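PDB 3UHF: glutamate racemase from Campylobacter jejuni, which belongs to the Asp/Glu/hydantoin racemase family of two-domain alpha/beta enzymes and is modelled here with D-glutamic acid bound. Local coordinates for residues 78-81 with 82-85; 171-175 with 176-180; 151-155 with 156-160. One frame throughout, in Å; residues are numbered along the deposited sequence. Where two conformers were deposited one is given.

Interaction 1. Residues 78-81 with 82-85; sequences ALDF and FEQF
Phe81 meets three side chains of 82-85 where helix 68-82 runs out. Its ring turns an edge to the face of Phe82, the planes at 81° and the centroids 5.8 Å apart. Against Phe85 it lies obliquely: Phe81 CE2 is 3.5 Å from Phe85 CE2, and the planes make 56°. With CG anti to the backbone N, Phe81 carries its ring past its own carbonyl, beside the loop that follows. The third partner is Gln84, whose extended chain starts between its backbone N and carbonyl carbon (chi1 68°) and reaches Phe81 O with NE2, a hydrogen bond 2.9 Å long. That bond lies in the carbonyl plane, on a lone pair, and close to the plane of the amide. The same NE2 sits over one face of the Phe81 ring, toward its rim, so one amide nitrogen both binds a last-turn carbonyl and lies against an aromatic face.

The solvent side is looser. Asp80 and Glu83 hold like charges there, with Asp80 OD1 4.3 Å from Glu83 OE1; Glu83 N bonds to Asp80 O and only weakly to Leu79 O. A type I beta turn, Phe82 to Phe85, leads the chain out. Inward, Phe82 packs on strands 26-31 and 51-56, Phe81 stacks on Tyr55, Phe85 meets Tyr253, and Leu79 leans on helix 102-108.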
loop_
_atom_site.group_PDB
_atom_site.type_symbol
_atom_site.label_atom_id
_atom_site.label_comp_id
_atom_site.label_asym_id
_atom_site.label_seq_id
_atom_site.Cartn_x
_atom_site.Cartn_y
_atom_site.Cartn_z
ATOM N N ALA A 78 -4.371 15.015 -5.858
ATOM C CA ALA A 78 -4.556 14.560 -4.488
ATOM C C ALA A 78 -3.712 15.409 -3.540
ATOM O O ALA A 78 -4.167 15.807 -2.464
ATOM C CB ALA A 78 -4.190 13.084 -4.363
ATOM N N LEU A 79 -2.487 15.703 -3.952
ATOM C CA LEU A 79 -1.630 16.577 -3.159
ATOM C C LEU A 79 -2.326 17.925 -2.929
ATOM O O LEU A 79 -2.349 18.433 -1.807
ATOM C CB LEU A 79 -0.273 16.764 -3.843
ATOM C CG LEU A 79 0.756 17.605 -3.088
ATOM C CD1 LEU A 79 0.983 17.040 -1.696
ATOM C CD2 LEU A 79 2.057 17.678 -3.865
ATOM N N ASP A 80 -2.914 18.485 -3.983
ATOM C CA ASP A 80 -3.680 19.723 -3.862
ATOM C C ASP A 80 -4.787 19.598 -2.818
ATOM O O ASP A 80 -4.974 20.493 -2.004
ATOM C CB ASP A 80 -4.303 20.116 -5.200
ATOM C CG ASP A 80 -3.288 20.618 -6.198
ATOM O OD1 ASP A 80 -2.151 20.930 -5.799
ATOM O OD2 ASP A 80 -3.645 20.707 -7.391
ATOM N N PHE A 81 -5.514 18.484 -2.847
ATOM C CA PHE A 81 -6.589 18.244 -1.888
ATOM C C PHE A 81 -6.093 18.297 -0.452
ATOM O O PHE A 81 -6.761 18.839 0.427
ATOM C CB PHE A 81 -7.259 16.887 -2.130
ATOM C CG PHE A 81 -8.266 16.522 -1.077
ATOM C CD1 PHE A 81 -9.557 17.032 -1.132
ATOM C CD2 PHE A 81 -7.924 15.686 -0.024
ATOM C CE1 PHE A 81 -10.489 16.711 -0.158
ATOM C CE2 PHE A 81 -8.848 15.363 0.955
ATOM C CZ PHE A 81 -10.132 15.875 0.888
ATOM N N PHE A 82 -4.915 17.726 -0.221
ATOM C CA PHE A 82 -4.365 17.606 1.121
ATOM C C PHE A 82 -3.852 18.925 1.682
ATOM O O PHE A 82 -3.730 19.087 2.899
ATOM C CB PHE A 82 -3.235 16.577 1.134
ATOM C CG PHE A 82 -3.697 15.184 1.409
ATOM C CD1 PHE A 82 -3.753 14.247 0.395
ATOM C CD2 PHE A 82 -4.097 14.814 2.681
ATOM C CE1 PHE A 82 -4.186 12.965 0.645
ATOM C CE2 PHE A 82 -4.529 13.526 2.932
ATOM C CZ PHE A 82 -4.577 12.608 1.914
ATOM N N GLU A 83 -3.551 19.872 0.804
ATOM C CA GLU A 83 -2.875 21.087 1.252
ATOM C C GLU A 83 -3.751 21.955 2.158
ATOM O O GLU A 83 -3.256 22.867 2.814
ATOM C CB GLU A 83 -2.308 21.884 0.070
ATOM C CG GLU A 83 -3.273 22.841 -0.590
ATOM C CD GLU A 83 -2.611 23.646 -1.698
ATOM O OE1 GLU A 83 -1.536 23.222 -2.175
ATOM O OE2 GLU A 83 -3.159 24.702 -2.086
ATOM N N GLN A 84 -5.042 21.643 2.216
ATOM C CA GLN A 84 -5.965 22.352 3.091
ATOM C C GLN A 84 -5.893 21.849 4.536
ATOM O O GLN A 84 -6.496 22.442 5.431
ATOM C CB GLN A 84 -7.398 22.213 2.573
ATOM C CG GLN A 84 -7.948 20.802 2.677
ATOM C CD GLN A 84 -9.320 20.641 2.030
ATOM O OE1 GLN A 84 -10.329 21.117 2.556
ATOM N NE2 GLN A 84 -9.360 19.962 0.888
ATOM N N PHE A 85 -5.148 20.771 4.769
ATOM C CA PHE A 85 -5.188 20.093 6.068
ATOM C C PHE A 85 -4.011 20.341 7.017
ATOM O O PHE A 85 -4.098 20.012 8.201
ATOM C CB PHE A 85 -5.386 18.584 5.876
ATOM C CG PHE A 85 -6.759 18.217 5.394
ATOM C CD1 PHE A 85 -7.846 18.285 6.250
ATOM C CD2 PHE A 85 -6.966 17.812 4.088
ATOM C CE1 PHE A 85 -9.111 17.955 5.810
ATOM C CE2 PHE A 85 -8.231 17.479 3.646
ATOM C CZ PHE A 85 -9.303 17.553 4.509
#

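Interaction 2. Residues 171-175 with 176-180; sequences PMVEE and GIFEG
A Schellman motif ends helix 169-174, with Gly176 at positive phi (77°) turning the chain out of the last turn. Two backbone bonds define it: Ile177 N reaches back to Met172 O at 2.9 Å, nearly straight, and Gly176 N to Val173 O at 2.9 Å from above that carbonyl's plane.

The turn brings Ile177 back over the helix end, where apolar contacts flank the two bonds. Its CG2, anti to the backbone N, faces the methyl of Met172, with Met172 CE 4.2 Å from Ile177 CG2. The bend at chi3 (85°) swings that methyl out of line with the rest of the methionine chain. The other branch of Ile177 runs alongside Glu175, pointing the same way, and its CD1 stays near the aliphatic CB of the glutamate. Met172 and Ile177 both pack on Phe182 of helix 181-191, for which Gly180 is the N-cap, and Val173 rests on His206 and Leu209.

Glu174 leaves the turn for the ligand pocket: its OE1 is hydrogen-bonded to His206 NE2, and His206 lines the site of the bound D-glutamic acid. Phe178 crosses Val173 at about a right angle, its CE1 4.0 Å from Val173 CG1, while Gly176 O stands 3.7 Å above the centre of the Phe178 ring.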
loop_
_atom_site.group_PDB
_atom_site.type_symbol
_atom_site.label_atom_id
_atom_site.label_comp_id
_atom_site.label_asym_id
_atom_site.label_seq_id
_atom_site.Cartn_x
_atom_site.Cartn_y
_atom_site.Cartn_z
ATOM N N PRO A 171 -10.385 -6.198 -8.470
ATOM C CA PRO A 171 -11.857 -6.186 -8.430
ATOM C C PRO A 171 -12.471 -7.360 -7.660
ATOM O O PRO A 171 -13.572 -7.207 -7.139
ATOM C CB PRO A 171 -12.261 -6.235 -9.917
ATOM C CG PRO A 171 -11.070 -6.773 -10.636
ATOM C CD PRO A 171 -9.878 -6.253 -9.855
ATOM N N MET A 172 -11.799 -8.513 -7.605
ATOM C CA MET A 172 -12.305 -9.623 -6.797
ATOM C C MET A 172 -12.394 -9.240 -5.323
ATOM O O MET A 172 -13.408 -9.498 -4.671
ATOM C CB MET A 172 -11.460 -10.886 -6.986
ATOM C CG MET A 172 -11.646 -11.469 -8.382
ATOM S SD MET A 172 -10.565 -12.862 -8.745
ATOM C CE MET A 172 -11.536 -14.203 -8.034
ATOM N N VAL A 173 -11.345 -8.595 -4.817
ATOM C CA VAL A 173 -11.352 -8.115 -3.440
ATOM C C VAL A 173 -12.479 -7.121 -3.223
ATOM O O VAL A 173 -13.172 -7.166 -2.211
ATOM C CB VAL A 173 -9.989 -7.484 -3.044
ATOM C CG1 VAL A 173 -10.125 -6.632 -1.787
ATOM C CG2 VAL A 173 -8.956 -8.580 -2.836
ATOM N N GLU A 174 -12.690 -6.228 -4.184
ATOM C CA GLU A 174 -13.754 -5.235 -4.027
ATOM C C GLU A 174 -15.158 -5.869 -4.035
ATOM O O GLU A 174 -16.083 -5.317 -3.435
ATOM C CB GLU A 174 -13.600 -4.087 -5.039
ATOM C CG GLU A 174 -12.322 -3.262 -4.767
ATOM C CD GLU A 174 -12.273 -1.931 -5.516
ATOM O OE1 GLU A 174 -11.192 -1.302 -5.522
ATOM O OE2 GLU A 174 -13.307 -1.506 -6.087
ATOM N N GLU A 175 -15.265 -7.030 -4.685
ATOM C CA GLU A 175 -16.505 -7.821 -4.719
ATOM C C GLU A 175 -16.635 -8.737 -3.504
ATOM O O GLU A 175 -17.586 -9.513 -3.395
ATOM C CB GLU A 175 -16.605 -8.653 -6.012
ATOM C CG GLU A 175 -17.089 -7.850 -7.220
ATOM C CD GLU A 175 -17.819 -8.680 -8.285
ATOM O OE1 GLU A 175 -18.140 -9.867 -8.056
ATOM O OE2 GLU A 175 -18.091 -8.121 -9.367
ATOM N N GLY A 176 -15.668 -8.641 -2.599
ATOM C CA GLY A 176 -15.667 -9.398 -1.355
ATOM C C GLY A 176 -15.279 -10.856 -1.493
ATOM O O GLY A 176 -15.602 -11.676 -0.631
ATOM N N ILE A 177 -14.582 -11.194 -2.575
ATOM C CA ILE A 177 -14.179 -12.584 -2.802
ATOM C C ILE A 177 -12.796 -12.849 -2.207
ATOM O O ILE A 177 -11.789 -12.477 -2.800
ATOM C CB ILE A 177 -14.174 -12.913 -4.311
ATOM C CG1 ILE A 177 -15.557 -12.650 -4.910
ATOM C CG2 ILE A 177 -13.787 -14.366 -4.544
ATOM C CD1 ILE A 177 -15.571 -12.660 -6.426
ATOM N N PHE A 178 -12.746 -13.492 -1.041
ATOM C CA PHE A 178 -11.470 -13.654 -0.328
ATOM C C PHE A 178 -11.024 -15.111 -0.230
ATOM O O PHE A 178 -9.938 -15.402 0.284
ATOM C CB PHE A 178 -11.572 -13.077 1.089
ATOM C CG PHE A 178 -12.083 -11.668 1.145
ATOM C CD1 PHE A 178 -11.672 -10.720 0.217
ATOM C CD2 PHE A 178 -12.979 -11.287 2.128
ATOM C CE1 PHE A 178 -12.147 -9.422 0.271
ATOM C CE2 PHE A 178 -13.453 -9.987 2.187
ATOM C CZ PHE A 178 -13.035 -9.052 1.258
ATOM N N GLU A 179 -11.866 -16.017 -0.713
ATOM C CA GLU A 179 -11.591 -17.444 -0.673
ATOM C C GLU A 179 -12.584 -18.133 -1.586
ATOM O O GLU A 179 -13.430 -17.477 -2.188
ATOM C CB GLU A 179 -11.755 -17.982 0.746
ATOM C CG GLU A 179 -13.163 -17.799 1.288
ATOM C CD GLU A 179 -13.316 -18.309 2.707
ATOM O OE1 GLU A 179 -12.619 -19.279 3.074
ATOM O OE2 GLU A 179 -14.134 -17.737 3.456
ATOM N N GLY A 180 -12.486 -19.455 -1.688
ATOM C CA GLY A 180 -13.441 -20.226 -2.468
ATOM C C GLY A 180 -12.939 -20.655 -3.839
ATOM O O GLY A 180 -11.813 -20.338 -4.222
#

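Interaction 3. Residues 151-155 with 156-160; sequences KRLLS and QGYTN
Leu153 and Tyr158 cross at a slant, meeting through their first side-chain carbons, with Leu153 CB 4.2 Å from Tyr158 CB. The tyrosine ring heads off from there toward helix 117-128, while Leu153 O lies at the ring's edge, near its plane. Both side chains go down to strand 135-139, where each packs on Ile135. On another side of the helix end Leu154 brings one branch round to the following loop: its CD2 lies 3.8 Å from CG2 of Thr159 and equally near the carbonyl O of Tyr158.

The polar side chains form a separate group. Ser155 OG, set between its own backbone N and carbonyl carbon (chi1 75°), turns back along the helix and donates a hydrogen bond to Arg152 O at 2.7 Å. A water donates to the same OG and accepts from Gln156 NE2, 3.0 Å away, bridging two side chains adjacent in sequence. Bent at chi2 (-64°), the glutamine chain brings NE2 within reach of that water.

Leu153 O takes two backbone bonds from opposite faces of its plane, from Gln156 N and from Tyr158 N, the latter 2.9 Å long. The bonds Tyr158 N to Leu153 O and Gly157 N to Leu154 O, with Gly157 at positive phi (89°), make a Schellman motif, closing helix 148-155 ahead of strand 161-165 in an alpha/beta domain.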
loop_
_atom_site.group_PDB
_atom_site.type_symbol
_atom_site.label_atom_id
_atom_site.label_comp_id
_atom_site.label_asym_id
_atom_site.label_seq_id
_atom_site.Cartn_x
_atom_site.Cartn_y
_atom_site.Cartn_z
ATOM N N LYS A 151 13.909 -3.270 -10.089
ATOM C CA LYS A 151 15.148 -2.495 -10.066
ATOM C C LYS A 151 15.739 -2.386 -8.666
ATOM O O LYS A 151 16.961 -2.466 -8.491
ATOM C CB LYS A 151 14.931 -1.095 -10.649
ATOM C CG LYS A 151 14.801 -1.054 -12.177
ATOM C CD LYS A 151 14.360 0.339 -12.640
ATOM C CE LYS A 151 14.774 0.630 -14.080
ATOM N NZ LYS A 151 13.907 -0.038 -15.086
ATOM N N ARG A 152 14.884 -2.184 -7.674
ATOM C CA ARG A 152 15.372 -2.092 -6.301
ATOM C C ARG A 152 15.977 -3.417 -5.857
ATOM O O ARG A 152 17.088 -3.452 -5.332
ATOM C CB ARG A 152 14.258 -1.657 -5.347
ATOM C CG ARG A 152 13.803 -0.222 -5.547
ATOM C CD ARG A 152 12.746 0.176 -4.523
ATOM N NE ARG A 152 12.455 1.609 -4.572
ATOM C CZ ARG A 152 13.167 2.534 -3.935
ATOM N NH1 ARG A 152 14.212 2.180 -3.201
ATOM N NH2 ARG A 152 12.839 3.815 -4.034
ATOM N N LEU A 153 15.255 -4.504 -6.085
ATOM C CA LEU A 153 15.725 -5.830 -5.688
ATOM C C LEU A 153 17.022 -6.208 -6.413
ATOM O O LEU A 153 17.978 -6.700 -5.800
ATOM C CB LEU A 153 14.631 -6.861 -5.969
ATOM C CG LEU A 153 13.487 -6.752 -4.955
ATOM C CD1 LEU A 153 12.257 -7.509 -5.433
ATOM C CD2 LEU A 153 13.950 -7.270 -3.607
ATOM N N LEU A 154 17.070 -5.951 -7.715
ATOM C CA LEU A 154 18.292 -6.206 -8.481
ATOM C C LEU A 154 19.479 -5.397 -7.969
ATOM O O LEU A 154 20.611 -5.892 -7.935
ATOM C CB LEU A 154 18.069 -5.915 -9.972
ATOM C CG LEU A 154 17.141 -6.885 -10.713
ATOM C CD1 LEU A 154 16.952 -6.444 -12.164
ATOM C CD2 LEU A 154 17.663 -8.312 -10.646
ATOM N N SER A 155 19.233 -4.159 -7.557
ATOM C CA SER A 155 20.321 -3.305 -7.085
ATOM C C SER A 155 20.871 -3.818 -5.759
ATOM O O SER A 155 21.967 -3.440 -5.348
ATOM C CB SER A 155 19.861 -1.855 -6.929
ATOM O OG SER A 155 19.055 -1.703 -5.775
ATOM N N GLN A 156 20.113 -4.685 -5.099
ATOM C CA GLN A 156 20.562 -5.287 -3.841
ATOM C C GLN A 156 21.055 -6.718 -4.048
ATOM O O GLN A 156 21.374 -7.426 -3.092
ATOM C CB GLN A 156 19.447 -5.234 -2.789
ATOM C CG GLN A 156 19.203 -3.827 -2.243
ATOM C CD GLN A 156 20.399 -3.277 -1.479
ATOM O OE1 GLN A 156 21.025 -3.980 -0.674
ATOM N NE2 GLN A 156 20.717 -2.009 -1.716
ATOM N N GLY A 157 21.109 -7.139 -5.307
ATOM C CA GLY A 157 21.672 -8.430 -5.655
ATOM C C GLY A 157 20.662 -9.559 -5.625
ATOM O O GLY A 157 21.021 -10.717 -5.841
ATOM N N TYR A 158 19.402 -9.230 -5.352
ATOM C CA TYR A 158 18.336 -10.225 -5.335
ATOM C C TYR A 158 17.846 -10.447 -6.757
ATOM O O TYR A 158 16.954 -9.742 -7.227
ATOM C CB TYR A 158 17.178 -9.769 -4.446
ATOM C CG TYR A 158 17.457 -9.969 -2.979
ATOM C CD1 TYR A 158 18.380 -9.170 -2.316
ATOM C CD2 TYR A 158 16.822 -10.978 -2.261
ATOM C CE1 TYR A 158 18.661 -9.362 -0.978
ATOM C CE2 TYR A 158 17.093 -11.170 -0.919
ATOM C CZ TYR A 158 18.015 -10.363 -0.287
ATOM O OH TYR A 158 18.301 -10.546 1.045
ATOM N N THR A 159 18.431 -11.428 -7.438
ATOM C CA THR A 159 18.161 -11.632 -8.860
ATOM C C THR A 159 17.206 -12.792 -9.119
ATOM O O THR A 159 16.709 -12.962 -10.235
ATOM C CB THR A 159 19.463 -11.882 -9.639
ATOM O OG1 THR A 159 20.096 -13.067 -9.140
ATOM C CG2 THR A 159 20.413 -10.709 -9.476
ATOM N N ASN A 160 16.937 -13.562 -8.073
ATOM C CA ASN A 160 16.043 -14.706 -8.145
ATOM C C ASN A 160 14.604 -14.234 -7.986
ATOM O O ASN A 160 13.961 -14.502 -6.970
ATOM C CB ASN A 160 16.410 -15.674 -7.023
ATOM C CG ASN A 160 15.931 -17.077 -7.274
ATOM O OD1 ASN A 160 15.300 -17.362 -8.288
ATOM N ND2 ASN A 160 16.247 -17.975 -6.349
HETATM O O HOH W 1 19.656 -0.176 -3.818
#

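How the interactions relate
Along the chain the order is interaction 1, interaction 3, interaction 2. All three lie where a helix gives way to a loop, toward the outside of the molecule, with centres 31 to 35 Å apart and no mutual touch. Interaction 1 belongs to the half built on the five-stranded parallel sheet, at the C-terminal end of helix 68-82, before strand 89-92. Interactions 3 and 2 belong to the four-stranded half: the former leads into border strand 161-165, the latter joins helices 169-174 and 181-191. Helices 148-155 and 169-174 both end in a Schellman motif, whereas helix 68-82 passes into a type I beta turn. These are thus separate local helix ends, of which interaction 2 borders the ligand pocket, the Glu174 side chain lying about 5 Å from D-glutamic acid.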